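Local atomic coordinates of papain-like cysteine protease (Porcine reproductive and respiratory syndrome virus, PDB entry 3MTV), a protein that is the nonstructural protein Nsp1beta cut from the viral polyprotein, combining a papain-like cysteine protease with a metal-dependent nuclease, and probably blocks host mRNA export. Residues Val11-Gly16 with Ser20-Gly25; Trp156-Lys161 with Lys192-Gly197; Ile6-Val11 with Leu40-Leu45. All coordinates share one frame; numbering follows the deposited sequence.

Contact 1. Residues Val11-Gly16 with Ser20-Gly25; sequences VMYVAG and SWAPRG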
# COMPACT_ATOMS: atom_id res chain seq x y z
N VAL A 11 -5.28 -0.72 6.20
CA VAL A 11 -4.96 -2.11 6.05
C VAL A 11 -3.48 -2.26 6.14
O VAL A 11 -2.80 -1.28 6.05
CB VAL A 11 -5.30 -2.60 4.62
CG1 VAL A 11 -6.75 -2.66 4.42
CG2 VAL A 11 -4.64 -1.73 3.54
N MET A 12 -2.91 -3.45 6.22
CA MET A 12 -1.51 -3.42 6.51
C MET A 12 -0.84 -4.46 5.77
O MET A 12 -1.40 -5.53 5.67
CB MET A 12 -1.31 -3.76 7.97
CG MET A 12 0.06 -4.28 8.24
SD MET A 12 0.51 -4.48 9.99
CE MET A 12 -0.42 -5.89 10.54
N TYR A 13 0.35 -4.19 5.22
CA TYR A 13 0.94 -5.17 4.36
C TYR A 13 2.08 -5.69 5.14
O TYR A 13 2.67 -4.92 5.86
CB TYR A 13 1.55 -4.56 3.12
CG TYR A 13 0.70 -3.73 2.17
CD1 TYR A 13 -0.53 -3.25 2.52
CD2 TYR A 13 1.18 -3.40 0.89
CE1 TYR A 13 -1.28 -2.43 1.63
CE2 TYR A 13 0.41 -2.59 -0.02
CZ TYR A 13 -0.80 -2.12 0.36
OH TYR A 13 -1.53 -1.37 -0.49
N VAL A 14 2.43 -6.97 4.94
CA VAL A 14 3.52 -7.65 5.64
C VAL A 14 4.34 -8.67 4.87
O VAL A 14 3.74 -9.48 4.15
CB VAL A 14 2.92 -8.55 6.58
CG1 VAL A 14 4.00 -9.15 7.37
CG2 VAL A 14 1.89 -7.84 7.50
N ALA A 15 5.66 -8.71 5.09
CA ALA A 15 6.59 -9.37 4.17
C ALA A 15 7.99 -9.13 4.63
O ALA A 15 8.41 -8.00 4.64
CB ALA A 15 6.41 -8.76 2.78
N GLY A 16 8.77 -10.13 5.00
CA GLY A 16 10.03 -9.85 5.71
C GLY A 16 9.61 -9.70 7.18
O GLY A 16 8.54 -10.19 7.69
N SER A 20 3.80 -2.27 6.47
CA SER A 20 3.41 -0.99 5.91
C SER A 20 1.94 -0.78 6.20
O SER A 20 1.22 -1.70 6.32
CB SER A 20 3.60 -0.97 4.38
OG SER A 20 2.56 -0.18 3.74
N TRP A 21 1.44 0.42 6.23
CA TRP A 21 0.00 0.40 6.16
C TRP A 21 -0.50 1.35 5.10
O TRP A 21 0.24 2.14 4.65
CB TRP A 21 -0.58 0.82 7.49
CG TRP A 21 -0.41 2.30 7.89
CD1 TRP A 21 0.72 2.87 8.44
CD2 TRP A 21 -1.36 3.37 7.80
NE1 TRP A 21 0.52 4.22 8.70
CE2 TRP A 21 -0.75 4.54 8.35
CE3 TRP A 21 -2.66 3.45 7.32
CZ2 TRP A 21 -1.37 5.79 8.42
CZ3 TRP A 21 -3.34 4.71 7.43
CH2 TRP A 21 -2.66 5.86 7.95
N ALA A 22 -1.79 1.35 4.80
CA ALA A 22 -2.33 2.17 3.75
C ALA A 22 -3.80 2.32 4.00
O ALA A 22 -4.37 1.50 4.71
CB ALA A 22 -2.08 1.50 2.44
N PRO A 23 -4.46 3.35 3.40
CA PRO A 23 -5.91 3.46 3.67
C PRO A 23 -6.68 2.35 2.93
O PRO A 23 -6.06 1.71 2.08
CB PRO A 23 -6.28 4.89 3.22
CG PRO A 23 -5.04 5.59 3.12
CD PRO A 23 -3.93 4.56 2.78
N ARG A 24 -7.96 2.11 3.28
CA ARG A 24 -8.63 0.83 3.03
C ARG A 24 -8.96 1.05 1.60
O ARG A 24 -8.46 0.33 0.68
CB ARG A 24 -9.89 0.66 3.92
CG ARG A 24 -10.92 -0.49 3.64
CD ARG A 24 -12.02 -0.49 4.80
NE ARG A 24 -13.36 -1.03 4.42
CZ ARG A 24 -14.02 -2.15 4.88
NH1 ARG A 24 -13.50 -3.02 5.86
NH2 ARG A 24 -15.25 -2.41 4.34
N GLY A 25 -9.68 2.13 1.41
CA GLY A 25 -10.43 2.29 0.20
C GLY A 25 -11.92 2.26 0.49
O GLY A 25 -12.35 2.47 1.64
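Val11 to Tyr13 pair with Ser20 to Ala22 as neighbouring strands of a beta hairpin, the middle of the four-stranded antiparallel sheet near the N terminus. Val11-Ala22 and Tyr13-Ser20 are hydrogen-bonded pairs, each joined by two backbone bonds; Val11 N reaches Ala22 O at 2.8 Å and Tyr13 N reaches Ser20 O at 2.9 Å. Between them Met12 and Trp21 form a non-hydrogen-bonded pair, with CA atoms 4.1 Å apart. Their side chains leave the sheet on the same face but diverge toward their ends, and both meet Leu45 of helix 39-48. With CG anti to the backbone N (chi1 157°), the Met12 chain sets off from the sheet and its end leads away from the partner strand.

The other face carries Val11, Tyr13, Ser20 and Ala22 and turns to a second subunit, whose Tyr13 ring meets that of Tyr13 here and whose His52 ND1 is hydrogen-bonded to its hydroxyl, fixing the far end of the ring. Within the hairpin, Ser20 OG lies over one face of the Tyr13 ring, 4.3 Å from Tyr13 CG, while Val11 CG2 meets the ring edge in its plane and Ala22 CB stands 4.1 Å from Tyr13 CE1.

Contact 2. Residues Trp156-Lys161 with Lys192-Gly197; sequences WIRHLK and KIFRFG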
# COMPACT_ATOMS: atom_id res chain seq x y z
N TRP A 156 8.22 12.54 1.41
CA TRP A 156 8.36 13.90 1.88
C TRP A 156 8.99 14.16 3.25
O TRP A 156 8.96 15.31 3.71
CB TRP A 156 7.03 14.62 1.94
CG TRP A 156 6.17 14.19 2.99
CD1 TRP A 156 5.95 14.80 4.21
CD2 TRP A 156 5.35 13.05 2.96
NE1 TRP A 156 5.02 14.08 4.94
CE2 TRP A 156 4.66 12.99 4.20
CE3 TRP A 156 5.14 12.04 2.02
CZ2 TRP A 156 3.76 12.00 4.48
CZ3 TRP A 156 4.24 11.04 2.33
CH2 TRP A 156 3.56 11.03 3.54
N ILE A 157 9.50 13.13 3.92
CA ILE A 157 9.96 13.29 5.26
C ILE A 157 11.42 13.15 5.22
O ILE A 157 11.96 12.03 5.03
CB ILE A 157 9.38 12.25 6.17
CG1 ILE A 157 7.98 12.63 6.52
CG2 ILE A 157 10.12 12.14 7.45
CD1 ILE A 157 7.08 11.48 6.33
N ARG A 158 12.04 14.31 5.44
CA ARG A 158 13.48 14.48 5.47
C ARG A 158 14.05 14.98 6.76
O ARG A 158 13.34 15.50 7.69
CB ARG A 158 13.97 15.36 4.35
CG ARG A 158 14.00 14.56 3.16
CD ARG A 158 14.19 15.49 1.94
NE ARG A 158 14.38 14.78 0.65
CZ ARG A 158 14.83 15.29 -0.53
NH1 ARG A 158 15.15 16.56 -0.74
NH2 ARG A 158 14.94 14.49 -1.55
N HIS A 159 15.36 14.81 6.76
CA HIS A 159 16.10 15.07 7.91
C HIS A 159 17.56 15.32 7.57
O HIS A 159 18.12 14.78 6.63
CB HIS A 159 15.91 13.93 8.84
CG HIS A 159 16.45 14.17 10.19
ND1 HIS A 159 17.64 13.62 10.61
CD2 HIS A 159 15.95 14.86 11.24
CE1 HIS A 159 17.87 14.01 11.85
NE2 HIS A 159 16.85 14.75 12.26
N LEU A 160 18.23 16.17 8.31
CA LEU A 160 19.64 16.04 8.13
C LEU A 160 20.41 15.97 9.47
O LEU A 160 19.87 16.20 10.55
CB LEU A 160 20.12 17.11 7.19
CG LEU A 160 19.58 18.34 7.91
CD1 LEU A 160 20.63 18.77 8.90
CD2 LEU A 160 19.30 19.51 7.02
N LYS A 161 21.68 15.61 9.37
CA LYS A 161 22.45 15.27 10.52
C LYS A 161 23.84 15.31 9.97
O LYS A 161 24.01 15.29 8.72
CB LYS A 161 22.07 13.88 11.01
CG LYS A 161 22.75 12.70 10.29
CD LYS A 161 22.40 11.32 10.97
CE LYS A 161 23.43 10.14 10.67
NZ LYS A 161 24.30 10.18 9.42
N LYS A 192 27.07 21.65 -7.71
CA LYS A 192 25.78 22.28 -7.83
C LYS A 192 25.01 22.72 -6.57
O LYS A 192 25.04 22.14 -5.51
CB LYS A 192 24.90 21.43 -8.71
CG LYS A 192 24.02 22.24 -9.61
CD LYS A 192 23.64 21.32 -10.76
CE LYS A 192 24.77 20.31 -11.15
NZ LYS A 192 25.78 20.93 -12.08
N ILE A 193 24.29 23.78 -6.76
CA ILE A 193 23.38 24.35 -5.79
C ILE A 193 22.32 23.30 -5.54
O ILE A 193 21.71 22.76 -6.47
CB ILE A 193 22.78 25.60 -6.49
CG1 ILE A 193 23.60 25.93 -7.85
CG2 ILE A 193 22.94 26.78 -5.67
CD1 ILE A 193 23.34 25.25 -9.46
N PHE A 194 22.18 22.94 -4.30
CA PHE A 194 21.09 22.10 -3.79
C PHE A 194 19.70 22.81 -3.66
O PHE A 194 19.51 23.88 -3.02
CB PHE A 194 21.51 21.53 -2.43
CG PHE A 194 20.54 20.52 -1.83
CD1 PHE A 194 20.30 19.32 -2.43
CD2 PHE A 194 19.89 20.80 -0.62
CE1 PHE A 194 19.44 18.44 -1.87
CE2 PHE A 194 19.01 19.98 -0.13
CZ PHE A 194 18.77 18.78 -0.78
N ARG A 195 18.76 22.16 -4.31
CA ARG A 195 17.40 22.58 -4.45
C ARG A 195 16.68 21.56 -3.60
O ARG A 195 16.49 20.41 -4.03
CB ARG A 195 16.94 22.47 -5.91
CG ARG A 195 17.51 23.60 -6.91
CD ARG A 195 16.70 23.73 -8.30
NE ARG A 195 15.66 22.70 -8.65
CZ ARG A 195 15.86 21.54 -9.33
NH1 ARG A 195 17.09 21.18 -9.74
NH2 ARG A 195 14.82 20.69 -9.60
N PHE A 196 16.35 22.00 -2.38
CA PHE A 196 15.57 21.36 -1.33
C PHE A 196 14.29 20.61 -1.63
O PHE A 196 13.65 20.15 -0.69
CB PHE A 196 15.21 22.47 -0.34
CG PHE A 196 16.40 22.92 0.41
CD1 PHE A 196 16.82 22.22 1.57
CD2 PHE A 196 17.18 23.96 -0.04
CE1 PHE A 196 17.97 22.52 2.27
CE2 PHE A 196 18.40 24.34 0.69
CZ PHE A 196 18.76 23.59 1.82
N GLY A 197 13.94 20.48 -2.91
CA GLY A 197 12.69 19.94 -3.41
C GLY A 197 11.45 20.73 -2.99
O GLY A 197 11.46 21.47 -1.96
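Arg158 reaches across to Phe194 and Phe196 with its chain extended from CG to NE. Its CG lies anti to the carbonyl carbon (chi1 -79°), and the straight chain carries the guanidinium far enough to bring NH1 to both residues. NH1 comes obliquely to the Phe194 ring, 4.2 Å from Phe194 CZ, and stands 3.9 Å from Phe196 O, too far for a direct hydrogen bond. Tyr202 fills that role: its OH is hydrogen-bonded to both Arg158 NH1 and Phe196 O, so one hydroxyl links the two segments. The phenylalanines also meet each other. Phe194 CE2 sits 3.5 Å above one face of the Phe196 ring, toward its rim, while Phe196 CE1 lies at the edge of the Phe194 ring, in its plane.

Strand 158-162 is an outermost strand of the five-stranded antiparallel sheet in the papain-like protease domain. His159, which follows Arg158, is probably one of the protease's active-site residues together with Cys90, on which it packs; the side chain of Arg158 is about 7 Å from that of Cys90. Beyond Phe196 the chain turns back and the backbone of Arg158 bonds to Trp201 and Gly203, which draws the C-terminal tail alongside the strand that carries His159, consistent with a protease that releases its own C terminus.

Contact 3. Residues Ile6-Val11 with Leu40-Leu45; sequences IGRGAV and LVANRL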
# COMPACT_ATOMS: atom_id res chain seq x y z
N ILE A 6 -7.30 -3.88 9.34
CA ILE A 6 -6.80 -3.69 10.69
C ILE A 6 -7.57 -2.64 11.38
O ILE A 6 -7.17 -2.16 12.46
CB ILE A 6 -5.37 -3.21 10.71
CG1 ILE A 6 -5.31 -1.80 10.05
CG2 ILE A 6 -4.44 -4.19 10.04
CD1 ILE A 6 -3.82 -1.23 10.08
N GLY A 7 -8.66 -2.26 10.76
CA GLY A 7 -9.61 -1.39 11.38
C GLY A 7 -9.39 0.05 11.02
O GLY A 7 -8.46 0.38 10.31
N ARG A 8 -10.32 0.87 11.49
CA ARG A 8 -10.31 2.32 11.41
C ARG A 8 -9.73 2.79 10.09
O ARG A 8 -8.90 3.71 10.03
CB ARG A 8 -9.65 2.95 12.67
CG ARG A 8 -8.23 2.48 12.82
CD ARG A 8 -7.97 1.60 14.09
NE ARG A 8 -6.84 0.64 13.85
CZ ARG A 8 -5.83 0.41 14.70
NH1 ARG A 8 -5.83 1.08 15.87
NH2 ARG A 8 -4.82 -0.43 14.39
N GLY A 9 -10.15 2.14 9.00
CA GLY A 9 -9.92 2.75 7.71
C GLY A 9 -8.60 2.34 7.07
O GLY A 9 -8.39 2.64 5.95
N ALA A 10 -7.76 1.59 7.72
CA ALA A 10 -6.54 1.10 7.10
C ALA A 10 -6.43 -0.40 6.81
O ALA A 10 -7.29 -1.26 7.26
CB ALA A 10 -5.44 1.41 8.03
N VAL A 11 -5.28 -0.72 6.20
CA VAL A 11 -4.96 -2.11 6.05
C VAL A 11 -3.48 -2.26 6.14
O VAL A 11 -2.80 -1.28 6.05
CB VAL A 11 -5.30 -2.60 4.62
CG1 VAL A 11 -6.75 -2.66 4.42
CG2 VAL A 11 -4.64 -1.73 3.54
N LEU A 40 -1.00 -6.18 17.45
CA LEU A 40 -0.20 -5.30 18.24
C LEU A 40 0.47 -4.37 17.32
O LEU A 40 0.09 -3.22 17.18
CB LEU A 40 0.88 -6.08 18.96
CG LEU A 40 1.29 -5.09 20.08
CD1 LEU A 40 0.03 -4.44 20.94
CD2 LEU A 40 2.48 -5.63 20.93
N VAL A 41 1.51 -4.91 16.72
CA VAL A 41 1.98 -4.42 15.46
C VAL A 41 1.03 -3.58 14.58
O VAL A 41 1.45 -2.62 14.04
CB VAL A 41 2.46 -5.55 14.67
CG1 VAL A 41 3.36 -5.01 13.66
CG2 VAL A 41 3.21 -6.47 15.63
N ALA A 42 -0.24 -3.91 14.44
CA ALA A 42 -1.13 -2.99 13.73
C ALA A 42 -1.17 -1.70 14.43
O ALA A 42 -0.52 -0.76 14.02
CB ALA A 42 -2.51 -3.47 13.66
N ASN A 43 -1.95 -1.67 15.49
CA ASN A 43 -1.93 -0.54 16.41
C ASN A 43 -0.65 0.27 16.50
O ASN A 43 -0.71 1.53 16.44
CB ASN A 43 -2.35 -1.01 17.76
CG ASN A 43 -3.82 -1.24 17.80
OD1 ASN A 43 -4.55 -0.45 18.46
ND2 ASN A 43 -4.32 -2.27 17.00
N ARG A 44 0.48 -0.44 16.62
CA ARG A 44 1.75 0.25 16.76
C ARG A 44 1.96 1.12 15.53
O ARG A 44 1.71 2.34 15.60
CB ARG A 44 2.95 -0.69 16.98
CG ARG A 44 3.25 -0.78 18.44
CD ARG A 44 4.18 -1.90 18.92
NE ARG A 44 3.95 -1.96 20.37
CZ ARG A 44 4.58 -2.73 21.28
NH1 ARG A 44 5.58 -3.60 20.95
NH2 ARG A 44 4.19 -2.56 22.56
N LEU A 45 2.42 0.48 14.46
CA LEU A 45 2.27 0.93 13.06
C LEU A 45 1.28 1.98 12.72
O LEU A 45 1.62 3.01 12.29
CB LEU A 45 1.83 -0.18 12.16
CG LEU A 45 2.66 -0.14 10.88
CD1 LEU A 45 1.91 -0.71 9.78
CD2 LEU A 45 3.01 1.25 10.54
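Ile6 and Ala42 make the apolar part of the contact, where the edge strand of the N-terminal sheet meets helix 39-48. The two CB atoms are 4.1 Å apart. Ile6 CG2, anti to its carbonyl carbon, is the branch that lies against Ala42 CB, at 4.2 Å. Both residues are buried, and Ile6 also packs on Met12 and on Val34, so this short touch belongs to a wider apolar layer between sheet and helix.

The polar part is carried by Arg8 and Asn43, nearer the surface. Their side chains cross at about a right angle, with the guanidinium and amide planes 42° apart. Arg8 NH1 donates a weak hydrogen bond to Asn43 OD1 at 3.3 Å, bent to 140° at the hydrogen. The other amino group, NH2, stands 3.2 Å from Asn43 ND2 and 3.3 Å from Asn43 N; both pairs are donor against donor and add no bond. Asn43 ND2 instead bonds to Lys39 O, one turn earlier in the helix, which holds the amide with OD1 presented to the arginine. NH2 also lies 3.9 Å from Ala42 CB, so the guanidinium borders the apolar touch as well.

Bonds inside residues 6-11 shape the arginine's approach. The side chain bends at chi2 (-114°), and NE turns back to make a weak hydrogen bond to Ile6 O. In the backbone, Ala10 N bonds to Gly7 O at 2.9 Å, closing a turn with Arg8 and Gly9 at its corners. Helix 39-48 packs on the face of the sheet that carries Met12 and Trp21. The turn is a type I' beta turn, the tight reversal characteristic of two-residue beta hairpins; here it links strands 3-7 and 10-15, though the pairing beside it is irregular, the return bond from Ile6 N to Ala10 O being weak.

Overall arrangement
From the N terminus, strand 3-7 turns into strand 10-15, which then pairs with strand 18-23 in contact 1, closing a short hairpin loop. The chain goes on to helix 39-48, and contact 3 brings that helix back to residues 6-11, closing a longer loop inside which contact 1 is nested. Their segments overlap at Val11 on strand 10-15, and their centres are about 8 Å apart; Arg24 packs against Gly9 between them, so hairpin and helix pack as one unit. Contact 2 follows in series, on the opposite side of the chain's centre, about 28 Å from contact 1 between centres. It closes a separate loop in the protease domain, joining strand 158-162 to the segment after strand 192-193.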